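PDB 2WAA: acetylxylan esterase / glucomannan deacetylase from Cellvibrio japonicus, which removes acetyl groups from acetylated xylan and glucomannan as a family 2 carbohydrate esterase, taking part in the breakdown of plant cell wall polysaccharides. Local coordinates for residues A[131-137]-A[175-181]; A[225-231]-A[263-269]; A[187-193]-A[236-242]. All coordinates share one frame; numbering follows the deposited sequence. Where two conformers were deposited one is given.

Contact 1 of 3, residues A[131-137]-A[175-181]; sequences PQRKILV and LDAQVQL
Ile135 lies opposite Val179 and bonds to the residues before and after it through both its N-H and its C=O: its N donates to Gln178 O at 2.9 Å and its O accepts from Gln180 N. The paired strands begin and end a beta-alpha-beta unit, in which helix 167-174 connects strand 133-139 to the edge strand 177-183 of the parallel sheet of the SGNH-type esterase domain. Gln178 N to Arg133 O and Val137 N to Gln180 O continue the parallel pairing on either side.

On the face bearing Ile135, Val137 and Val179, the contact is hydrocarbon. Ile135 CD1 presses on Ala177 CB at 3.5 Å and also reaches Leu175 CD1, the two longer side chains crossing at about a right angle. Further along, Val137 CG2 meets Val179 CG2 (3.8 Å), while Val137 and Leu181 run side by side. Ala172 and Met169 of helix 167-174 cover this layer, and Leu175 also packs against helix 319-337.

Lys134 and Gln178 point the same way from the other face. Gln178 is extended beyond CG (chi2 -176°), which carries its amide back past the start of the strand to Pro131. There NE2 donates to Pro131 O at 3.0 Å, almost straight and in the plane of the amide. Lys134 CE lies 3.5 Å from that same NE2, and its bent end turns NZ onto Gln132 O.

The turn out of the helix is a Schellman motif with Asp176 at its positive-phi position. Water 1 links Arg133 N to Asp176 O. The Arg133 guanidinium, which makes a cation-pi contact with Trp339, points NH1 edge-on at Leu175 O, 2.9 Å away and above the plane of that carbonyl.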
loop_
_atom_site.group_PDB
_atom_site.type_symbol
_atom_site.label_atom_id
_atom_site.label_comp_id
_atom_site.label_asym_id
_atom_site.label_seq_id
_atom_site.Cartn_x
_atom_site.Cartn_y
_atom_site.Cartn_z
ATOM N N PRO A 131 -8.654 -5.052 -12.328
ATOM C CA PRO A 131 -10.101 -4.964 -12.003
ATOM C C PRO A 131 -10.697 -3.579 -12.178
ATOM O O PRO A 131 -9.980 -2.572 -12.079
ATOM C CB PRO A 131 -10.134 -5.353 -10.516
ATOM C CG PRO A 131 -8.970 -6.280 -10.377
ATOM C CD PRO A 131 -7.879 -5.639 -11.228
ATOM N N GLN A 132 -12.006 -3.495 -12.414
ATOM C CA GLN A 132 -12.618 -2.180 -12.482
ATOM C C GLN A 132 -12.713 -1.484 -11.107
ATOM O O GLN A 132 -12.523 -0.245 -11.008
ATOM C CB GLN A 132 -14.012 -2.275 -13.089
ATOM C CG GLN A 132 -14.024 -2.711 -14.562
ATOM C CD GLN A 132 -13.492 -1.651 -15.454
ATOM O OE1 GLN A 132 -14.027 -0.545 -15.507
ATOM N NE2 GLN A 132 -12.412 -1.950 -16.141
ATOM N N ARG A 133 -13.062 -2.249 -10.080
ATOM C CA ARG A 133 -13.248 -1.681 -8.735
ATOM C C ARG A 133 -11.907 -1.198 -8.194
ATOM O O ARG A 133 -10.888 -1.828 -8.452
ATOM C CB ARG A 133 -13.765 -2.757 -7.794
ATOM C CG ARG A 133 -15.250 -3.105 -7.999
ATOM C CD ARG A 133 -15.571 -4.259 -7.110
ATOM N NE ARG A 133 -16.973 -4.637 -7.311
ATOM C CZ ARG A 133 -17.499 -5.767 -6.846
ATOM N NH1 ARG A 133 -16.764 -6.620 -6.139
ATOM N NH2 ARG A 133 -18.780 -6.032 -7.092
ATOM N N LYS A 134 -11.904 -0.071 -7.489
ATOM C CA LYS A 134 -10.672 0.552 -6.991
ATOM C C LYS A 134 -10.855 0.905 -5.509
ATOM O O LYS A 134 -11.841 1.550 -5.161
ATOM C CB LYS A 134 -10.436 1.841 -7.751
ATOM C CG LYS A 134 -9.910 1.541 -9.172
ATOM C CD LYS A 134 -9.857 2.823 -10.015
ATOM C CE LYS A 134 -9.598 2.470 -11.472
ATOM N NZ LYS A 134 -10.814 1.715 -12.092
ATOM N N ILE A 135 -9.900 0.491 -4.672
ATOM C CA ILE A 135 -9.904 0.843 -3.266
ATOM C C ILE A 135 -8.603 1.624 -2.967
ATOM O O ILE A 135 -7.552 1.340 -3.530
ATOM C CB ILE A 135 -9.909 -0.419 -2.434
ATOM C CG1 ILE A 135 -11.200 -1.228 -2.689
ATOM C CG2 ILE A 135 -9.773 -0.106 -0.932
ATOM C CD1 ILE A 135 -11.058 -2.674 -2.208
ATOM N N LEU A 136 -8.716 2.561 -2.046
ATOM C CA LEU A 136 -7.594 3.292 -1.469
ATOM C C LEU A 136 -7.655 3.008 0.045
ATOM O O LEU A 136 -8.661 3.282 0.667
ATOM C CB LEU A 136 -7.798 4.799 -1.712
ATOM C CG LEU A 136 -6.825 5.692 -0.900
ATOM C CD1 LEU A 136 -5.351 5.446 -1.259
ATOM C CD2 LEU A 136 -7.204 7.148 -1.241
ATOM N N VAL A 137 -6.556 2.547 0.640
ATOM C CA VAL A 137 -6.500 2.323 2.095
ATOM C C VAL A 137 -5.474 3.313 2.672
ATOM O O VAL A 137 -4.318 3.329 2.250
ATOM C CB VAL A 137 -6.056 0.914 2.445
ATOM C CG1 VAL A 137 -6.207 0.651 3.971
ATOM C CG2 VAL A 137 -6.888 -0.134 1.661
ATOM N N LEU A 175 -12.418 -8.611 -2.819
ATOM C CA LEU A 175 -13.425 -7.780 -3.431
ATOM C C LEU A 175 -13.208 -7.571 -4.947
ATOM O O LEU A 175 -13.883 -6.725 -5.530
ATOM C CB LEU A 175 -13.464 -6.388 -2.765
ATOM C CG LEU A 175 -13.849 -6.417 -1.286
ATOM C CD1 LEU A 175 -13.703 -5.049 -0.668
ATOM C CD2 LEU A 175 -15.266 -6.955 -1.179
ATOM N N ASP A 176 -12.260 -8.306 -5.524
ATOM C CA ASP A 176 -11.901 -8.177 -6.968
ATOM C C ASP A 176 -11.654 -6.722 -7.329
ATOM O O ASP A 176 -12.270 -6.156 -8.247
ATOM C CB ASP A 176 -13.026 -8.730 -7.860
ATOM C CG ASP A 176 -12.575 -8.949 -9.317
ATOM O OD1 ASP A 176 -11.353 -9.059 -9.591
ATOM O OD2 ASP A 176 -13.463 -9.024 -10.170
ATOM N N ALA A 177 -10.747 -6.103 -6.572
ATOM C CA ALA A 177 -10.512 -4.680 -6.697
ATOM C C ALA A 177 -9.038 -4.365 -6.782
ATOM O O ALA A 177 -8.178 -5.104 -6.276
ATOM C CB ALA A 177 -11.131 -3.901 -5.519
ATOM N N GLN A 178 -8.738 -3.249 -7.447
ATOM C CA GLN A 178 -7.397 -2.674 -7.315
ATOM C C GLN A 178 -7.233 -2.102 -5.927
ATOM O O GLN A 178 -8.222 -1.791 -5.261
ATOM C CB GLN A 178 -7.237 -1.524 -8.310
ATOM C CG GLN A 178 -7.337 -1.936 -9.774
ATOM C CD GLN A 178 -7.071 -0.734 -10.627
ATOM O OE1 GLN A 178 -6.121 0.006 -10.337
ATOM N NE2 GLN A 178 -7.840 -0.530 -11.697
ATOM N N VAL A 179 -5.987 -1.893 -5.495
ATOM C CA VAL A 179 -5.795 -1.194 -4.244
ATOM C C VAL A 179 -4.559 -0.317 -4.325
ATOM O O VAL A 179 -3.535 -0.705 -4.917
ATOM C CB VAL A 179 -5.662 -2.212 -3.070
ATOM C CG1 VAL A 179 -4.383 -3.107 -3.263
ATOM C CG2 VAL A 179 -5.655 -1.496 -1.720
ATOM N N GLN A 180 -4.641 0.879 -3.758
ATOM C CA GLN A 180 -3.413 1.621 -3.374
ATOM C C GLN A 180 -3.349 1.682 -1.852
ATOM O O GLN A 180 -4.379 1.893 -1.181
ATOM C CB GLN A 180 -3.446 3.044 -3.892
ATOM C CG GLN A 180 -3.414 3.135 -5.407
ATOM C CD GLN A 180 -2.997 4.533 -5.835
ATOM O OE1 GLN A 180 -3.095 5.517 -5.057
ATOM N NE2 GLN A 180 -2.524 4.634 -7.064
ATOM N N LEU A 181 -2.152 1.467 -1.319
ATOM C CA LEU A 181 -1.895 1.650 0.111
ATOM C C LEU A 181 -1.169 3.009 0.273
ATOM O O LEU A 181 -0.129 3.259 -0.402
ATOM C CB LEU A 181 -1.001 0.519 0.621
ATOM C CG LEU A 181 -1.506 -0.894 0.351
ATOM C CD1 LEU A 181 -0.521 -1.922 0.952
ATOM C CD2 LEU A 181 -2.966 -1.155 0.894
HETATM O O HOH W 1 -13.804 -5.208 -10.336
#

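Contact 2 of 3, residues A[225-231]-A[263-269]; sequences QPDLIIS and HPQATIV
A bend at chi2 of Gln225 (-67°) and a like bend at chi2 of Gln265 (-63°), whose CG lies between its own backbone N and carbonyl carbon, bring the two amides together almost perpendicular. Gln225 OE1 accepts twice, from His263 ND1 at 2.7 Å and from Gln265 NE2 at 2.8 Å, the donors arriving from opposite faces of its plane. The His263 bond lies in the imidazole plane, and since the acceptor is an amide oxygen, ND1 is the donor; NE2 is hydrogen-bonded to Tyr206 OH. Pro226 CG lies over one face of this ring, toward its rim, and Ile229 CD1 touches CD2. Gln265 NE2 spends its other hydrogen on Pro226 O (2.7 Å), which leaves the amide gripping two successive residues of the chain.

Beyond this polar end, strands 228-231 and 267-270 pair in parallel within the central sheet of the SGNH-type esterase domain, joined by a connection that includes helix 245-262. Thr267 N bonds to Asp227 O, Ile229 bonds through both N and O, and Ser231 N meets Val269 O at 2.8 Å. Leu228 CD1 packs on Val269 CG2 (3.6 Å) on the face covered by helix 319-337. Ile229 and Ile268 occupy the other face, where Ile268 meets helix 245-262. Water 2 joins Asp227 O, Gln265 O and Thr267 OG1, whereas Asp227 OD2 accepts from Lys134 N.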
loop_
_atom_site.group_PDB
_atom_site.type_symbol
_atom_site.label_atom_id
_atom_site.label_comp_id
_atom_site.label_asym_id
_atom_site.label_seq_id
_atom_site.Cartn_x
_atom_site.Cartn_y
_atom_site.Cartn_z
ATOM N N GLN A 225 -8.852 7.292 -9.049
ATOM C CA GLN A 225 -10.107 7.745 -8.421
ATOM C C GLN A 225 -10.782 6.496 -7.854
ATOM O O GLN A 225 -11.349 5.682 -8.604
ATOM C CB GLN A 225 -11.011 8.477 -9.435
ATOM C CG GLN A 225 -10.578 9.950 -9.629
ATOM C CD GLN A 225 -10.799 10.805 -8.375
ATOM O OE1 GLN A 225 -11.115 10.287 -7.305
ATOM N NE2 GLN A 225 -10.629 12.126 -8.512
ATOM N N PRO A 226 -10.669 6.301 -6.531
ATOM C CA PRO A 226 -11.188 5.082 -5.920
ATOM C C PRO A 226 -12.698 5.111 -5.733
ATOM O O PRO A 226 -13.288 6.204 -5.568
ATOM C CB PRO A 226 -10.499 5.057 -4.554
ATOM C CG PRO A 226 -10.384 6.600 -4.201
ATOM C CD PRO A 226 -10.017 7.201 -5.546
ATOM N N ASP A 227 -13.292 3.925 -5.794
ATOM C CA ASP A 227 -14.707 3.720 -5.486
ATOM C C ASP A 227 -14.884 3.652 -3.971
ATOM O O ASP A 227 -15.918 4.042 -3.446
ATOM C CB ASP A 227 -15.117 2.382 -6.038
ATOM C CG ASP A 227 -15.038 2.346 -7.546
ATOM O OD1 ASP A 227 -15.709 3.179 -8.163
ATOM O OD2 ASP A 227 -14.293 1.503 -8.090
ATOM N N LEU A 228 -13.869 3.119 -3.281
ATOM C CA LEU A 228 -13.924 2.986 -1.814
ATOM C C LEU A 228 -12.606 3.449 -1.199
ATOM O O LEU A 228 -11.519 3.053 -1.655
ATOM C CB LEU A 228 -14.141 1.538 -1.449
ATOM C CG LEU A 228 -13.804 1.083 -0.025
ATOM C CD1 LEU A 228 -14.767 1.674 0.951
ATOM C CD2 LEU A 228 -13.890 -0.448 0.098
ATOM N N ILE A 229 -12.714 4.288 -0.163
ATOM C CA ILE A 229 -11.570 4.734 0.599
ATOM C C ILE A 229 -11.745 4.232 2.041
ATOM O O ILE A 229 -12.754 4.501 2.691
ATOM C CB ILE A 229 -11.430 6.260 0.610
ATOM C CG1 ILE A 229 -11.385 6.783 -0.830
ATOM C CG2 ILE A 229 -10.202 6.674 1.486
ATOM C CD1 ILE A 229 -11.328 8.238 -0.934
ATOM N N ILE A 230 -10.760 3.514 2.536
ATOM C CA ILE A 230 -10.809 3.082 3.942
ATOM C C ILE A 230 -9.819 3.917 4.690
ATOM O O ILE A 230 -8.652 3.942 4.301
ATOM C CB ILE A 230 -10.385 1.607 4.040
ATOM C CG1 ILE A 230 -11.391 0.778 3.212
ATOM C CG2 ILE A 230 -10.372 1.114 5.544
ATOM C CD1 ILE A 230 -10.918 -0.606 2.913
ATOM N N SER A 231 -10.235 4.550 5.787
ATOM C CA SER A 231 -9.246 5.254 6.601
ATOM C C SER A 231 -9.106 4.515 7.931
ATOM O O SER A 231 -10.069 4.449 8.686
ATOM C CB SER A 231 -9.722 6.679 6.871
ATOM O OG SER A 231 -8.719 7.340 7.631
ATOM N N HIS A 263 -12.536 13.129 -4.348
ATOM C CA HIS A 263 -12.961 11.828 -4.909
ATOM C C HIS A 263 -14.477 11.796 -4.848
ATOM O O HIS A 263 -15.074 11.144 -3.946
ATOM C CB HIS A 263 -12.404 10.709 -4.027
ATOM C CG HIS A 263 -10.925 10.823 -3.800
ATOM N ND1 HIS A 263 -10.008 10.667 -4.818
ATOM C CD2 HIS A 263 -10.210 11.095 -2.681
ATOM C CE1 HIS A 263 -8.782 10.818 -4.326
ATOM N NE2 HIS A 263 -8.882 11.090 -3.034
ATOM N N PRO A 264 -15.127 12.547 -5.760
ATOM C CA PRO A 264 -16.551 12.822 -5.608
ATOM C C PRO A 264 -17.385 11.571 -5.721
ATOM O O PRO A 264 -18.525 11.552 -5.244
ATOM C CB PRO A 264 -16.864 13.794 -6.776
ATOM C CG PRO A 264 -15.718 13.620 -7.747
ATOM C CD PRO A 264 -14.521 13.312 -6.877
ATOM N N GLN A 265 -16.835 10.547 -6.356
ATOM C CA GLN A 265 -17.514 9.263 -6.570
ATOM C C GLN A 265 -17.253 8.254 -5.431
ATOM O O GLN A 265 -17.850 7.159 -5.432
ATOM C CB GLN A 265 -16.979 8.598 -7.854
ATOM C CG GLN A 265 -15.514 7.965 -7.689
ATOM C CD GLN A 265 -14.443 9.057 -7.370
ATOM O OE1 GLN A 265 -14.635 10.223 -7.709
ATOM N NE2 GLN A 265 -13.321 8.665 -6.731
ATOM N N ALA A 266 -16.354 8.567 -4.496
ATOM C CA ALA A 266 -15.942 7.529 -3.514
ATOM C C ALA A 266 -16.911 7.390 -2.317
ATOM O O ALA A 266 -17.510 8.366 -1.887
ATOM C CB ALA A 266 -14.557 7.833 -2.989
ATOM N N THR A 267 -17.008 6.177 -1.788
ATOM C CA THR A 267 -17.591 5.911 -0.457
ATOM C C THR A 267 -16.416 5.833 0.519
ATOM O O THR A 267 -15.356 5.256 0.179
ATOM C CB THR A 267 -18.328 4.586 -0.478
ATOM O OG1 THR A 267 -19.369 4.670 -1.469
ATOM C CG2 THR A 267 -18.920 4.243 0.892
ATOM N N ILE A 268 -16.569 6.434 1.702
ATOM C CA ILE A 268 -15.467 6.452 2.675
ATOM C C ILE A 268 -15.868 5.615 3.875
ATOM O O ILE A 268 -17.004 5.724 4.329
ATOM C CB ILE A 268 -15.164 7.862 3.085
ATOM C CG1 ILE A 268 -14.810 8.667 1.788
ATOM C CG2 ILE A 268 -14.010 7.885 4.097
ATOM C CD1 ILE A 268 -14.603 10.057 1.999
ATOM N N VAL A 269 -14.961 4.745 4.332
ATOM C CA VAL A 269 -15.215 3.886 5.498
ATOM C C VAL A 269 -14.139 4.174 6.539
ATOM O O VAL A 269 -12.947 4.050 6.234
ATOM C CB VAL A 269 -15.224 2.395 5.093
ATOM C CG1 VAL A 269 -15.392 1.514 6.314
ATOM C CG2 VAL A 269 -16.387 2.145 4.160
HETATM O O HOH W 2 -18.767 4.767 -4.188
HETATM O O HOH W 3 -17.393 5.136 -7.668
#

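Contact 3 of 3, residues A[187-193]-A[236-242]; sequences RGLIRSW and NDFSPGI. With ACT (acetate ion), chain B; ACT (acetate ion), chain C.
Asp237 fills the tight part of this contact between the loop 187-193 and the helical turn that carries Asn236 in the SGNH-type esterase, its carboxylate enclosed by the backbone of residues 188-191. OD2 receives Leu189 N at 2.7 Å on its syn lone pair; OD1 takes Ile190 N, from the syn side but out of plane, and Arg191 N nearly along the C-O axis. Three peptide N-H groups thus fix its rotation, and Tyr248 OH adds a bond to OD2. Such a cradle would probably stabilise a negative charge.

Arg191, extended from CG to NE (chi2 -169°), lays its guanidinium edge on Asp237 O, with NE at 2.8 Å and NH2 at 2.9 Å. Pro240 CG rests over one face, toward the rim.

The looser side runs toward solvent. Trp193, an exposed residue, meets Asn236 OD1 with CB, while the end of its side chain leads away. Arg187 NH1 bonds to Ala200 O and forms a salt bridge with Asp212; NE and NH2 weakly hold an acetate, probably from the crystallisation liquor.

Asn236, inferred to stabilise the transition state, divides its amide hydrogens: ND2 donates to Arg187 O (2.8 Å) and, almost straight, to OXT of a second acetate at 2.9 Å.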
loop_
_atom_site.group_PDB
_atom_site.type_symbol
_atom_site.label_atom_id
_atom_site.label_comp_id
_atom_site.label_asym_id
_atom_site.label_seq_id
_atom_site.Cartn_x
_atom_site.Cartn_y
_atom_site.Cartn_z
ATOM N N ARG A 187 3.112 7.188 11.984
ATOM C CA ARG A 187 2.397 8.435 11.734
ATOM C C ARG A 187 0.918 8.385 12.130
ATOM O O ARG A 187 0.341 7.311 12.187
ATOM C CB ARG A 187 2.546 8.846 10.273
ATOM C CG ARG A 187 4.006 8.979 9.862
ATOM C CD ARG A 187 4.717 10.254 10.466
ATOM N NE ARG A 187 6.146 10.192 10.092
ATOM C CZ ARG A 187 6.638 10.703 8.953
ATOM N NH1 ARG A 187 5.827 11.332 8.085
ATOM N NH2 ARG A 187 7.935 10.577 8.677
ATOM N N GLY A 188 0.358 9.561 12.434
ATOM C CA GLY A 188 -1.051 9.680 12.833
ATOM C C GLY A 188 -1.779 10.708 12.012
ATOM O O GLY A 188 -1.219 11.297 11.041
ATOM N N LEU A 189 -3.034 10.941 12.392
ATOM C CA LEU A 189 -3.831 11.982 11.801
ATOM C C LEU A 189 -3.299 13.371 12.233
ATOM O O LEU A 189 -3.223 14.317 11.421
ATOM C CB LEU A 189 -5.292 11.847 12.279
ATOM C CG LEU A 189 -6.203 12.913 11.720
ATOM C CD1 LEU A 189 -6.507 12.637 10.223
ATOM C CD2 LEU A 189 -7.489 12.902 12.517
ATOM N N ILE A 190 -2.911 13.459 13.507
ATOM C CA ILE A 190 -2.376 14.720 14.069
ATOM C C ILE A 190 -1.004 14.662 14.709
ATOM O O ILE A 190 -0.366 15.714 14.881
ATOM C CB ILE A 190 -3.360 15.421 15.038
ATOM C CG1 ILE A 190 -3.435 14.694 16.384
ATOM C CG2 ILE A 190 -4.766 15.585 14.373
ATOM C CD1 ILE A 190 -4.342 15.467 17.399
ATOM N N ARG A 191 -0.528 13.482 15.089
ATOM C CA ARG A 191 0.822 13.376 15.672
ATOM C C ARG A 191 1.371 11.983 15.519
ATOM O O ARG A 191 0.611 11.003 15.329
ATOM C CB ARG A 191 0.808 13.740 17.170
ATOM C CG ARG A 191 0.003 12.757 17.996
ATOM C CD ARG A 191 -0.202 13.320 19.458
ATOM N NE ARG A 191 -1.027 12.442 20.304
ATOM C CZ ARG A 191 -1.329 12.712 21.582
ATOM N NH1 ARG A 191 -0.833 13.828 22.158
ATOM N NH2 ARG A 191 -2.090 11.873 22.297
ATOM N N SER A 192 2.694 11.881 15.567
ATOM C CA SER A 192 3.366 10.606 15.523
ATOM C C SER A 192 3.376 9.909 16.890
ATOM O O SER A 192 3.005 10.525 17.906
ATOM C CB SER A 192 4.775 10.827 14.994
ATOM O OG SER A 192 4.709 11.468 13.715
ATOM N N TRP A 193 3.742 8.625 16.907
ATOM C CA TRP A 193 3.705 7.798 18.130
ATOM C C TRP A 193 4.490 8.443 19.282
ATOM O O TRP A 193 4.147 8.259 20.464
ATOM C CB TRP A 193 4.266 6.412 17.839
ATOM C CG TRP A 193 5.725 6.414 17.554
ATOM C CD1 TRP A 193 6.349 6.640 16.365
ATOM C CD2 TRP A 193 6.757 6.237 18.536
ATOM N NE1 TRP A 193 7.750 6.569 16.541
ATOM C CE2 TRP A 193 8.002 6.323 17.871
ATOM C CE3 TRP A 193 6.735 5.993 19.917
ATOM C CZ2 TRP A 193 9.222 6.179 18.549
ATOM C CZ3 TRP A 193 7.962 5.859 20.596
ATOM C CH2 TRP A 193 9.176 5.946 19.912
ATOM N N ASN A 236 -1.217 5.697 16.213
ATOM C CA ASN A 236 -0.073 6.493 16.703
ATOM C C ASN A 236 -0.517 7.766 17.400
ATOM O O ASN A 236 0.178 8.269 18.299
ATOM C CB ASN A 236 0.923 6.733 15.548
ATOM C CG ASN A 236 1.485 5.421 15.030
ATOM O OD1 ASN A 236 2.002 4.610 15.826
ATOM N ND2 ASN A 236 1.322 5.147 13.699
ATOM N N ASP A 237 -1.660 8.320 16.986
ATOM C CA ASP A 237 -2.212 9.473 17.687
ATOM C C ASP A 237 -2.491 9.160 19.152
ATOM O O ASP A 237 -2.465 10.068 20.007
ATOM C CB ASP A 237 -3.521 9.930 17.061
ATOM C CG ASP A 237 -3.325 10.447 15.655
ATOM O OD1 ASP A 237 -2.611 11.474 15.507
ATOM O OD2 ASP A 237 -3.855 9.805 14.711
ATOM N N PHE A 238 -2.862 7.897 19.421
ATOM C CA PHE A 238 -3.230 7.452 20.796
ATOM C C PHE A 238 -2.063 6.868 21.592
ATOM O O PHE A 238 -2.208 6.544 22.784
ATOM C CB PHE A 238 -4.405 6.431 20.732
ATOM C CG PHE A 238 -5.715 7.085 20.407
ATOM C CD1 PHE A 238 -5.882 7.722 19.184
ATOM C CD2 PHE A 238 -6.748 7.139 21.321
ATOM C CE1 PHE A 238 -7.073 8.368 18.865
ATOM C CE2 PHE A 238 -7.939 7.773 21.032
ATOM C CZ PHE A 238 -8.123 8.408 19.805
ATOM N N SER A 239 -0.902 6.749 20.955
ATOM C CA SER A 239 0.257 6.162 21.639
ATOM C C SER A 239 0.714 6.970 22.838
ATOM O O SER A 239 0.968 6.402 23.903
ATOM C CB SER A 239 1.407 5.932 20.667
ATOM O OG SER A 239 0.992 4.967 19.747
ATOM N N PRO A 240 0.807 8.298 22.690
ATOM C CA PRO A 240 1.182 9.053 23.884
ATOM C C PRO A 240 0.085 9.106 24.949
ATOM O O PRO A 240 0.416 9.284 26.118
ATOM C CB PRO A 240 1.419 10.482 23.352
ATOM C CG PRO A 240 1.600 10.319 21.827
ATOM C CD PRO A 240 0.709 9.167 21.487
ATOM N N GLY A 241 -1.187 8.966 24.557
ATOM C CA GLY A 241 -2.336 9.140 25.439
ATOM C C GLY A 241 -3.516 9.429 24.509
ATOM O O GLY A 241 -3.341 9.575 23.292
ATOM N N ILE A 242 -4.723 9.513 25.038
ATOM C CA ILE A 242 -5.860 9.854 24.189
ATOM C C ILE A 242 -5.777 11.316 23.829
ATOM O O ILE A 242 -5.713 12.149 24.740
ATOM C CB ILE A 242 -7.170 9.581 24.949
ATOM C CG1 ILE A 242 -7.320 8.073 25.177
ATOM C CG2 ILE A 242 -8.367 10.201 24.235
ATOM C CD1 ILE A 242 -8.487 7.688 26.155
HETATM C C ACT B . 8.134 8.889 12.503
HETATM O O ACT B . 8.831 9.739 11.872
HETATM O OXT ACT B . 8.069 9.037 13.750
HETATM C CH3 ACT B . 7.424 7.763 11.811
HETATM C C ACT C . 2.433 1.958 13.667
HETATM O O ACT C . 3.547 1.579 14.173
HETATM O OXT ACT C . 2.522 2.734 12.687
HETATM C CH3 ACT C . 1.088 1.517 14.179
HETATM O O HOH W 4 -1.968 6.033 13.307
HETATM O O HOH W 5 -2.992 13.351 24.952
#

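Contacts 1 and 2 belong to one parallel sheet, their centres 10 Å apart, and meet where strands 133-139 and 228-231 are neighbours: Leu136 O lies 2.8 Å from Ile230 N, and Lys134 O 2.9 Å from Asp227 N, both probable hydrogen bonds. Contact 3 lies apart, its centre 27 Å from that of contact 1 and 24 Å from that of contact 2, yet its two segments follow strands 177-183 and 228-231 in the chain. There Asn236 comes within about 6 Å of the side chain of Ser141, the inferred nucleophile. The acetate it binds is also hydrogen-bonded to Gly186 N, Ser141 N and His316 NE2, consistent with an oxyanion hole.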